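Long-range contacts in putative hydroxymethylglutaryl-CoA synthase (Streptococcus mutans, PDB 3SQZ), which is probably a hydroxymethylglutaryl-CoA synthase of the thiolase fold, a transferase expected to make HMG-CoA, and binds coenzyme A: residues Leu51-Leu56 against Lys69-Asn74; Leu76-Ile81 against Glu379-Ile384; Ile302-Gln307 against Asn365-Leu370. All blocks are in the same frame, centred on the assembly; numbering follows the deposited sequence. Where two conformers were deposited one is given.

Contact 1 touches coenzyme A directly, and contacts 2 and 3 each touch contact 1. Contacts 1 and 2 have centres about 15 Å apart and share the small sheet of strands 49-52, 75-78 and 374-375: L51 N and L76 O, 2.8 Å apart, probably form one of its hydrogen bonds. Contact 3 meets contact 1 at N74, whose N lies 2.8 Å from K306 O, with centres about 14 Å apart. Contacts 2 and 3 do not touch; their centres are about 19 Å apart. The Y381 side chain of contact 2 stays about 11 Å from the bound coenzyme A, and contact 3 lies away from the annotated sites.

Contact 1: residues Leu51-Leu56 against Lys69-Asn74; sequences LNMKDL and KGLLLN. With COA (coenzyme A), chain D.
M53 N donates to N74 O across 3.0 Å, and the nearly straight bond (168° at the hydrogen) ties the start of helix 53-60 to the end of the 69-74 segment. The donor sits above the carbonyl plane of N74, 36° out of it. The same oxygen has a second partner: a water 2.8 Å from N74 O donates to it and, 3.0 Å from K54 N, accepts from that next amide. N52 is at the N-cap position and its side chain makes no capping bond; N74 O takes M53 N, and the water takes K54 N. The partly positive start of the helix would probably favour a carbonyl placed here.

M53 reinforces the link with its side chain. Its CG rests against N74, 3.4 Å from N74 C, and beside L73, 4.2 Å from L73 CB. Bends at chi2 (-59°) and at the sulfur then carry the methyl over to L71, where M53 CE lies 4.4 Å from L71 CD1. F67 and S185 also touch this methionine.

L71 is forked between two neighbours. While CD1 faces M53, its other methyl, CD2, lies 3.8 Å from CEP of coenzyme A. G70 CA comes within 3.0 Å of the ribose oxygen O4B of coenzyme A, a tight backbone contact with the ligand. Behind these residues, L72 takes positive phi and turns the chain out of helix 64-71 toward strand 75-78, while K272 bonds G70 O and coenzyme A alike. Two helices thus connect the antiparallel strands 49-52 and 75-78, and the end of the second forms one wall of the coenzyme A pocket in this thiolase-fold enzyme.

Contact 2: residues Leu76-Ile81 against Glu379-Ile384; sequences LSIAPI and ENYEKI
I78 reaches from strand 75-78 toward helix 378-385 and ends against the ring of Y381. Its CB already points at the helix. With chi1 at -65°, CG1 stands beside the backbone N and comes 3.9 Å from Y381 CD1; the terminal methyl closes further, I78 CD1 lying 3.5 Å from Y381 CD1 and slightly farther from Y381 CE1. The methyl approaches the ring obliquely, and the two side chains cross at about a right angle. Y381 chi1, 135°, lies away from the staggered positions, a strained setting that the bonds of its hydroxyl to E184 and Q187 would help hold.

One helical turn later, I384 packs on P80: I384 CG2 is 3.6 Å from P80 CA and 3.8 Å from P80 CB. A water completes the join, accepting from I81 N at 2.8 Å and donating to I384 O at 2.8 Å.

Helix 378-385 therefore lies along the end of strand 75-78 and the loop after it. Y381 also touches L51 of strand 49-52 and R60 of helix 53-60, and E382 forms a salt bridge with R60, so helix 378-385 is joined to both the small sheet and helix 53-60.

Contact 3: residues Ile302-Gln307 against Asn365-Leu370; sequences ILYSKQ and NRLDKL
The ring of Y304 takes L367 at its CD1-CE1 edge, while R366 comes obliquely to the CE2 and CZ atoms. L367 CD2 approaches near the plane of the ring, 3.6 Å from Y304 CD1, with Y304 CE1 hardly farther away. Across the ring, R366 CD lies 3.7 Å from Y304 CE2, while R366 CB comes 3.7 Å from Y304 OH. The guanidinium is turned 64° from the ring plane, so the two flat groups do not stack: what touches the tyrosine is mainly the aliphatic part of the arginine. Its bend at chi3 (-59°) swings the charged end away from the extended run of the chain.

One carboxylate oxygen joins these two residues. E325 OE1, from helix 315-326, forms a salt bridge with R366 NE and a hydrogen bond with Y304 OH, which would help fix the turn of both groups. A water donates to Y304 OH at 3.0 Å and accepts from R366 N at 3.0 Å, taking up the first amide of helix 366-371, where the N-cap residue N365 makes no side-chain capping bond.

Farther along, Q307 meets the second helix with its aliphatic part: Q307 CB is 4.4 Å from L370 CD1. Its amide end goes elsewhere, Q307 NE2 bonding to N74.

Residues 302-307 thus meet helix 366-371 through the Y304 ring, L367, L370 and the aliphatic parts of R366 and Q307, with E325 bridging Y304 and R366, and R373 bridging the carbonyls of Q307 and L370, within the C-terminal HMG-CoA synthase region of the thiolase fold.

Contact 1: residues Leu51-Leu56 against Lys69-Asn74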
loop_
_atom_site.group_PDB
_atom_site.type_symbol
_atom_site.label_atom_id
_atom_site.label_comp_id
_atom_site.label_asym_id
_atom_site.label_seq_id
_atom_site.Cartn_x
_atom_site.Cartn_y
_atom_site.Cartn_z
ATOM N N LEU A 51 5.733 15.997 4.718
ATOM C CA LEU A 51 5.784 17.205 3.912
ATOM C C LEU A 51 4.351 17.680 3.719
ATOM O O LEU A 51 3.523 16.981 3.130
ATOM C CB LEU A 51 6.438 16.924 2.559
ATOM C CG LEU A 51 6.446 18.094 1.578
ATOM C CD1 LEU A 51 7.292 19.261 2.090
ATOM C CD2 LEU A 51 6.953 17.625 0.222
ATOM N N ASN A 52 4.052 18.865 4.232
ATOM C CA ASN A 52 2.719 19.419 4.079
ATOM C C ASN A 52 2.574 20.026 2.681
ATOM O O ASN A 52 3.462 20.738 2.208
ATOM C CB ASN A 52 2.425 20.410 5.208
ATOM C CG ASN A 52 2.209 19.705 6.545
ATOM O OD1 ASN A 52 1.674 18.595 6.594
ATOM N ND2 ASN A 52 2.632 20.341 7.630
ATOM N N MET A 53 1.464 19.728 2.011
ATOM C CA MET A 53 1.297 20.142 0.623
ATOM C C MET A 53 1.307 21.658 0.450
ATOM O O MET A 53 1.782 22.170 -0.561
ATOM C CB MET A 53 0.035 19.539 0.019
ATOM C CG MET A 53 0.117 18.020 -0.132
ATOM S SD MET A 53 1.490 17.445 -1.165
ATOM C CE MET A 53 0.726 17.474 -2.778
ATOM N N LYS A 54 0.804 22.389 1.435
ATOM C CA LYS A 54 0.830 23.842 1.328
ATOM C C LYS A 54 2.265 24.365 1.284
ATOM O O LYS A 54 2.541 25.374 0.630
ATOM C CB LYS A 54 0.053 24.482 2.472
ATOM C CG LYS A 54 0.662 24.245 3.830
ATOM C CD LYS A 54 -0.244 24.746 4.931
ATOM C CE LYS A 54 0.425 24.576 6.272
ATOM N NZ LYS A 54 -0.478 24.972 7.380
ATOM N N ASP A 55 3.176 23.694 1.988
ATOM C CA ASP A 55 4.583 24.081 1.956
ATOM C C ASP A 55 5.204 23.800 0.584
ATOM O O ASP A 55 5.971 24.613 0.063
ATOM C CB ASP A 55 5.390 23.378 3.052
ATOM C CG ASP A 55 5.068 23.889 4.449
ATOM O OD1 ASP A 55 4.500 24.997 4.582
ATOM O OD2 ASP A 55 5.409 23.198 5.432
ATOM N N LEU A 56 4.890 22.640 0.010
ATOM C CA LEU A 56 5.370 22.308 -1.324
ATOM C C LEU A 56 4.828 23.321 -2.335
ATOM O O LEU A 56 5.562 23.809 -3.194
ATOM C CB LEU A 56 4.956 20.887 -1.703
ATOM C CG LEU A 56 5.429 20.413 -3.081
ATOM C CD1 LEU A 56 6.956 20.361 -3.172
ATOM C CD2 LEU A 56 4.832 19.049 -3.417
ATOM N N LYS A 69 -7.606 20.551 -3.460
ATOM C CA LYS A 69 -8.824 20.238 -4.214
ATOM C C LYS A 69 -8.558 19.402 -5.466
ATOM O O LYS A 69 -9.325 18.493 -5.793
ATOM C CB LYS A 69 -9.565 21.522 -4.603
ATOM C CG LYS A 69 -10.050 22.339 -3.419
ATOM C CD LYS A 69 -10.875 23.535 -3.864
ATOM N N GLY A 70 -7.477 19.716 -6.173
ATOM C CA GLY A 70 -7.156 19.034 -7.413
ATOM C C GLY A 70 -6.762 17.583 -7.208
ATOM O O GLY A 70 -7.324 16.684 -7.829
ATOM N N LEU A 71 -5.792 17.355 -6.328
ATOM C CA LEU A 71 -5.320 16.001 -6.040
ATOM C C LEU A 71 -6.035 15.372 -4.855
ATOM O O LEU A 71 -6.006 14.154 -4.692
ATOM C CB LEU A 71 -3.816 16.009 -5.758
ATOM C CG LEU A 71 -2.933 16.575 -6.865
ATOM C CD1 LEU A 71 -1.471 16.530 -6.440
ATOM C CD2 LEU A 71 -3.160 15.816 -8.163
ATOM N N LEU A 72 -6.661 16.211 -4.031
ATOM C CA LEU A 72 -7.224 15.792 -2.742
ATOM C C LEU A 72 -6.145 15.244 -1.804
ATOM O O LEU A 72 -6.317 14.198 -1.174
ATOM C CB LEU A 72 -8.385 14.805 -2.915
ATOM C CG LEU A 72 -9.612 15.372 -3.642
ATOM C CD1 LEU A 72 -10.595 14.264 -3.970
ATOM C CD2 LEU A 72 -10.295 16.467 -2.830
ATOM N N LEU A 73 -5.026 15.958 -1.730
ATOM C CA LEU A 73 -3.931 15.608 -0.828
ATOM C C LEU A 73 -3.628 16.752 0.129
ATOM O O LEU A 73 -3.556 17.913 -0.278
ATOM C CB LEU A 73 -2.658 15.276 -1.612
ATOM C CG LEU A 73 -2.607 13.915 -2.304
ATOM C CD1 LEU A 73 -1.389 13.826 -3.214
ATOM C CD2 LEU A 73 -2.577 12.800 -1.270
ATOM N N ASN A 74 -3.423 16.408 1.395
ATOM C CA ASN A 74 -3.048 17.379 2.420
ATOM C C ASN A 74 -1.567 17.322 2.779
ATOM O O ASN A 74 -0.951 18.347 3.047
ATOM C CB ASN A 74 -3.870 17.158 3.690
ATOM C CG ASN A 74 -5.351 17.332 3.464
ATOM O OD1 ASN A 74 -6.168 16.666 4.100
ATOM N ND2 ASN A 74 -5.710 18.225 2.555
HETATM N N1A COA D . -7.801 24.378 -8.047
HETATM C C2A COA D . -8.347 23.144 -8.088
HETATM N N3A COA D . -7.804 22.174 -8.912
HETATM C C4A COA D . -6.719 22.472 -9.676
HETATM C C5A COA D . -6.150 23.745 -9.641
HETATM C C6A COA D . -6.677 24.687 -8.840
HETATM N N6A COA D . -6.100 25.997 -8.787
HETATM N N7A COA D . -5.081 23.768 -10.499
HETATM C C8A COA D . -4.972 22.562 -11.065
HETATM N N9A COA D . -6.025 21.766 -10.548
HETATM C C1B COA D . -6.206 20.339 -10.778
HETATM C C2B COA D . -6.968 19.714 -11.980
HETATM O O2B COA D . -7.877 20.282 -12.810
HETATM C C3B COA D . -6.864 18.236 -11.648
HETATM O O3B COA D . -7.915 17.395 -11.378
HETATM P P3B COA D . -8.846 16.849 -12.484
HETATM O O7A COA D . -8.094 15.708 -13.262
HETATM O O8A COA D . -10.070 16.273 -11.704
HETATM O O9A COA D . -9.254 17.965 -13.410
HETATM C C4B COA D . -5.538 18.167 -10.991
HETATM O O4B COA D . -5.629 19.232 -10.024
HETATM C C5B COA D . -4.274 17.713 -11.639
HETATM O O5B COA D . -3.978 18.721 -12.568
HETATM P P1A COA D . -2.705 18.589 -13.498
HETATM O O1A COA D . -2.772 17.241 -14.319
HETATM O O2A COA D . -2.621 19.789 -14.419
HETATM O O3A COA D . -1.456 18.545 -12.510
HETATM P P2A COA D . -0.014 18.007 -12.903
HETATM O O4A COA D . 0.318 18.324 -14.408
HETATM O O5A COA D . 1.015 18.646 -11.998
HETATM O O6A COA D . 0.017 16.420 -12.701
HETATM C CBP COA D . -0.531 14.271 -11.710
HETATM C CCP COA D . -0.786 15.757 -11.761
HETATM C CDP COA D . -0.866 13.677 -13.036
HETATM C CEP COA D . -1.387 13.624 -10.647
HETATM C CAP COA D . 0.924 14.076 -11.387
HETATM O OAP COA D . 1.205 14.375 -10.080
HETATM C C9P COA D . 1.430 12.695 -11.754
HETATM O O9P COA D . 1.658 12.358 -12.912
HETATM N N8P COA D . 1.685 11.789 -10.619
HETATM C C7P COA D . 2.008 10.391 -10.829
HETATM C C6P COA D . 0.835 9.555 -11.296
HETATM C C5P COA D . 1.151 8.060 -11.372
HETATM O O5P COA D . 2.055 7.577 -10.729
HETATM N N4P COA D . 0.292 7.215 -12.157
HETATM C C3P COA D . 0.507 5.760 -12.163
HETATM C C2P COA D . -0.537 4.924 -11.478
HETATM S S1P COA D . -2.216 5.304 -11.861
HETATM O O HOH W 1 -1.008 21.135 3.462
#

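Contact 2: residues Leu76-Ile81 against Glu379-Ile384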
loop_
_atom_site.group_PDB
_atom_site.type_symbol
_atom_site.label_atom_id
_atom_site.label_comp_id
_atom_site.label_asym_id
_atom_site.label_seq_id
_atom_site.Cartn_x
_atom_site.Cartn_y
_atom_site.Cartn_z
ATOM N N LEU A 76 2.179 14.417 2.747
ATOM C CA LEU A 76 2.858 13.224 2.225
ATOM C C LEU A 76 3.880 12.731 3.242
ATOM O O LEU A 76 4.625 13.555 3.763
ATOM C CB LEU A 76 3.648 13.582 0.960
ATOM C CG LEU A 76 2.981 14.421 -0.126
ATOM C CD1 LEU A 76 3.985 14.722 -1.235
ATOM C CD2 LEU A 76 1.764 13.706 -0.682
ATOM N N SER A 77 3.989 11.423 3.449
ATOM C CA SER A 77 5.074 10.892 4.259
ATOM C C SER A 77 6.390 10.941 3.500
ATOM O O SER A 77 6.451 10.595 2.319
ATOM C CB SER A 77 4.804 9.448 4.662
ATOM O OG SER A 77 3.705 9.386 5.553
ATOM N N ILE A 78 7.446 11.333 4.207
ATOM C CA ILE A 78 8.792 11.409 3.652
ATOM C C ILE A 78 9.686 10.472 4.444
ATOM O O ILE A 78 9.685 10.490 5.676
ATOM C CB ILE A 78 9.337 12.855 3.716
ATOM C CG1 ILE A 78 8.510 13.780 2.813
ATOM C CG2 ILE A 78 10.824 12.901 3.360
ATOM C CD1 ILE A 78 8.466 13.366 1.354
ATOM N N ALA A 79 10.443 9.642 3.729
ATOM C CA ALA A 79 11.337 8.670 4.350
ATOM C C ALA A 79 12.792 9.094 4.195
ATOM O O ALA A 79 13.213 9.461 3.100
ATOM C CB ALA A 79 11.144 7.301 3.725
ATOM N N PRO A 80 13.569 9.035 5.287
ATOM C CA PRO A 80 15.014 9.245 5.197
ATOM C C PRO A 80 15.672 7.990 4.634
ATOM O O PRO A 80 15.040 6.940 4.526
ATOM C CB PRO A 80 15.416 9.422 6.657
ATOM C CG PRO A 80 14.478 8.502 7.381
ATOM C CD PRO A 80 13.163 8.599 6.634
ATOM N N ILE A 81 16.955 8.099 4.307
ATOM C CA ILE A 81 17.685 7.009 3.685
ATOM C C ILE A 81 17.720 5.752 4.563
ATOM O O ILE A 81 17.874 4.641 4.062
ATOM C CB ILE A 81 19.118 7.468 3.314
ATOM C CG1 ILE A 81 19.786 6.460 2.379
ATOM C CG2 ILE A 81 19.967 7.742 4.562
ATOM C CD1 ILE A 81 21.018 7.005 1.681
ATOM N N GLU A 379 13.202 22.597 1.898
ATOM C CA GLU A 379 14.656 22.453 1.823
ATOM C C GLU A 379 15.153 21.162 2.469
ATOM O O GLU A 379 15.971 20.436 1.889
ATOM C CB GLU A 379 15.343 23.650 2.481
ATOM C CG GLU A 379 15.213 24.933 1.699
ATOM N N ASN A 380 14.672 20.870 3.669
ATOM C CA ASN A 380 15.092 19.649 4.351
ATOM C C ASN A 380 14.507 18.390 3.741
ATOM O O ASN A 380 15.176 17.351 3.706
ATOM C CB ASN A 380 14.801 19.722 5.847
ATOM C CG ASN A 380 15.785 20.607 6.575
ATOM O OD1 ASN A 380 16.950 20.700 6.184
ATOM N ND2 ASN A 380 15.329 21.265 7.631
ATOM N N TYR A 381 13.276 18.474 3.241
ATOM C CA TYR A 381 12.691 17.349 2.519
ATOM C C TYR A 381 13.532 17.007 1.285
ATOM O O TYR A 381 13.789 15.836 1.005
ATOM C CB TYR A 381 11.221 17.626 2.149
ATOM C CG TYR A 381 10.868 17.266 0.722
ATOM C CD1 TYR A 381 10.624 15.946 0.355
ATOM C CD2 TYR A 381 10.803 18.242 -0.262
ATOM C CE1 TYR A 381 10.328 15.617 -0.957
ATOM C CE2 TYR A 381 10.509 17.923 -1.571
ATOM C CZ TYR A 381 10.266 16.609 -1.915
ATOM O OH TYR A 381 9.985 16.278 -3.220
ATOM N N GLU A 382 13.988 18.025 0.562
ATOM C CA GLU A 382 14.796 17.784 -0.631
ATOM C C GLU A 382 16.084 17.056 -0.284
ATOM O O GLU A 382 16.503 16.124 -0.977
ATOM C CB GLU A 382 15.116 19.094 -1.345
ATOM C CG GLU A 382 13.929 19.700 -2.053
ATOM C CD GLU A 382 14.221 21.065 -2.632
ATOM O OE1 GLU A 382 15.288 21.635 -2.326
ATOM O OE2 GLU A 382 13.380 21.571 -3.387
ATOM N N LYS A 383 16.717 17.478 0.798
ATOM C CA LYS A 383 17.975 16.883 1.212
ATOM C C LYS A 383 17.778 15.458 1.721
ATOM O O LYS A 383 18.555 14.561 1.394
ATOM C CB LYS A 383 18.639 17.740 2.289
ATOM C CG LYS A 383 19.205 19.050 1.767
ATOM N N ILE A 384 16.744 15.256 2.526
ATOM C CA ILE A 384 16.534 13.969 3.166
ATOM C C ILE A 384 15.960 12.928 2.200
ATOM O O ILE A 384 16.448 11.799 2.122
ATOM C CB ILE A 384 15.634 14.134 4.409
ATOM C CG1 ILE A 384 16.399 14.894 5.499
ATOM C CG2 ILE A 384 15.162 12.792 4.926
ATOM C CD1 ILE A 384 15.546 15.324 6.676
HETATM O O HOH W 2 17.931 10.749 4.219
#

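Contact 3: residues Ile302-Gln307 against Asn365-Leu370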
loop_
_atom_site.group_PDB
_atom_site.type_symbol
_atom_site.label_atom_id
_atom_site.label_comp_id
_atom_site.label_asym_id
_atom_site.label_seq_id
_atom_site.Cartn_x
_atom_site.Cartn_y
_atom_site.Cartn_z
ATOM N N ILE A 302 -10.484 7.152 1.798
ATOM C CA ILE A 302 -9.382 8.009 1.353
ATOM C C ILE A 302 -8.761 8.857 2.461
ATOM O O ILE A 302 -7.790 9.570 2.225
ATOM C CB ILE A 302 -9.790 8.907 0.155
ATOM C CG1 ILE A 302 -10.839 9.951 0.559
ATOM C CG2 ILE A 302 -10.278 8.050 -1.012
ATOM C CD1 ILE A 302 -11.184 10.911 -0.573
ATOM N N LEU A 303 -9.299 8.759 3.671
ATOM C CA LEU A 303 -8.851 9.610 4.769
ATOM C C LEU A 303 -7.353 9.488 5.049
ATOM O O LEU A 303 -6.664 10.491 5.197
ATOM C CB LEU A 303 -9.633 9.261 6.026
ATOM C CG LEU A 303 -10.220 10.324 6.946
ATOM C CD1 LEU A 303 -10.798 11.503 6.179
ATOM C CD2 LEU A 303 -11.300 9.667 7.781
ATOM N N TYR A 304 -6.839 8.265 5.130
ATOM C CA TYR A 304 -5.420 8.105 5.443
ATOM C C TYR A 304 -4.532 8.563 4.290
ATOM O O TYR A 304 -3.520 9.234 4.502
ATOM C CB TYR A 304 -5.085 6.669 5.848
ATOM C CG TYR A 304 -5.753 6.207 7.126
ATOM C CD1 TYR A 304 -6.284 7.112 8.041
ATOM C CD2 TYR A 304 -5.849 4.850 7.413
ATOM C CE1 TYR A 304 -6.897 6.675 9.203
ATOM C CE2 TYR A 304 -6.457 4.405 8.568
ATOM C CZ TYR A 304 -6.985 5.320 9.457
ATOM O OH TYR A 304 -7.600 4.899 10.609
ATOM N N SER A 305 -4.920 8.217 3.068
ATOM C CA SER A 305 -4.120 8.578 1.912
ATOM C C SER A 305 -3.951 10.098 1.771
ATOM O O SER A 305 -2.911 10.572 1.324
ATOM C CB SER A 305 -4.725 7.953 0.660
ATOM O OG SER A 305 -4.583 6.538 0.725
ATOM N N LYS A 306 -4.962 10.861 2.177
ATOM C CA LYS A 306 -4.870 12.322 2.154
ATOM C C LYS A 306 -3.718 12.850 3.002
ATOM O O LYS A 306 -3.256 13.970 2.781
ATOM C CB LYS A 306 -6.166 12.958 2.653
ATOM C CG LYS A 306 -7.312 12.848 1.687
ATOM C CD LYS A 306 -8.508 13.656 2.161
ATOM C CE LYS A 306 -9.638 13.631 1.147
ATOM N NZ LYS A 306 -10.838 14.371 1.607
ATOM N N GLN A 307 -3.297 12.071 3.995
ATOM C CA GLN A 307 -2.238 12.483 4.918
ATOM C C GLN A 307 -0.886 11.838 4.627
ATOM O O GLN A 307 0.125 12.265 5.177
ATOM C CB GLN A 307 -2.619 12.130 6.358
ATOM C CG GLN A 307 -3.957 12.670 6.824
ATOM C CD GLN A 307 -4.077 14.150 6.601
ATOM O OE1 GLN A 307 -3.197 14.925 6.985
ATOM N NE2 GLN A 307 -5.161 14.559 5.959
ATOM N N ASN A 365 -6.706 5.326 16.850
ATOM C CA ASN A 365 -5.934 6.566 16.944
ATOM C C ASN A 365 -4.895 6.719 15.838
ATOM O O ASN A 365 -3.882 7.394 16.023
ATOM C CB ASN A 365 -5.266 6.691 18.317
ATOM C CG ASN A 365 -4.231 5.622 18.561
ATOM O OD1 ASN A 365 -4.205 4.595 17.879
ATOM N ND2 ASN A 365 -3.370 5.851 19.545
ATOM N N ARG A 366 -5.152 6.129 14.673
ATOM C CA ARG A 366 -4.137 6.167 13.626
ATOM C C ARG A 366 -3.890 7.584 13.097
ATOM O O ARG A 366 -2.758 7.960 12.800
ATOM C CB ARG A 366 -4.469 5.198 12.493
ATOM C CG ARG A 366 -3.246 4.751 11.747
ATOM C CD ARG A 366 -3.580 3.689 10.720
ATOM N NE ARG A 366 -4.195 2.480 11.271
ATOM C CZ ARG A 366 -3.524 1.412 11.714
ATOM N NH1 ARG A 366 -2.194 1.404 11.752
ATOM N NH2 ARG A 366 -4.187 0.351 12.143
ATOM N N LEU A 367 -4.949 8.378 12.979
ATOM C CA LEU A 367 -4.777 9.768 12.559
ATOM C C LEU A 367 -3.950 10.541 13.585
ATOM O O LEU A 367 -3.109 11.372 13.232
ATOM C CB LEU A 367 -6.134 10.438 12.331
ATOM C CG LEU A 367 -6.952 9.959 11.128
ATOM C CD1 LEU A 367 -8.352 10.577 11.127
ATOM C CD2 LEU A 367 -6.222 10.261 9.830
ATOM N N ASP A 368 -4.175 10.252 14.857
ATOM C CA ASP A 368 -3.376 10.866 15.908
ATOM C C ASP A 368 -1.909 10.499 15.755
ATOM O O ASP A 368 -1.024 11.345 15.874
ATOM C CB ASP A 368 -3.901 10.456 17.280
ATOM C CG ASP A 368 -5.358 10.800 17.451
ATOM O OD1 ASP A 368 -5.671 11.992 17.509
ATOM O OD2 ASP A 368 -6.196 9.883 17.463
ATOM N N LYS A 369 -1.641 9.225 15.493
ATOM C CA LYS A 369 -0.260 8.794 15.308
ATOM C C LYS A 369 0.379 9.491 14.109
ATOM O O LYS A 369 1.542 9.896 14.171
ATOM C CB LYS A 369 -0.167 7.278 15.175
ATOM C CG LYS A 369 -0.557 6.514 16.432
ATOM C CD LYS A 369 -0.450 5.015 16.161
ATOM C CE LYS A 369 -0.763 4.180 17.375
ATOM N NZ LYS A 369 -0.541 2.744 17.064
ATOM N N LEU A 370 -0.372 9.649 13.025
ATOM C CA LEU A 370 0.179 10.311 11.843
ATOM C C LEU A 370 0.538 11.775 12.118
ATOM O O LEU A 370 1.499 12.305 11.547
ATOM C CB LEU A 370 -0.771 10.200 10.655
ATOM C CG LEU A 370 -0.903 8.787 10.081
ATOM C CD1 LEU A 370 -2.072 8.735 9.121
ATOM C CD2 LEU A 370 0.387 8.344 9.394
HETATM O O HOH W 3 -7.608 4.869 13.564
#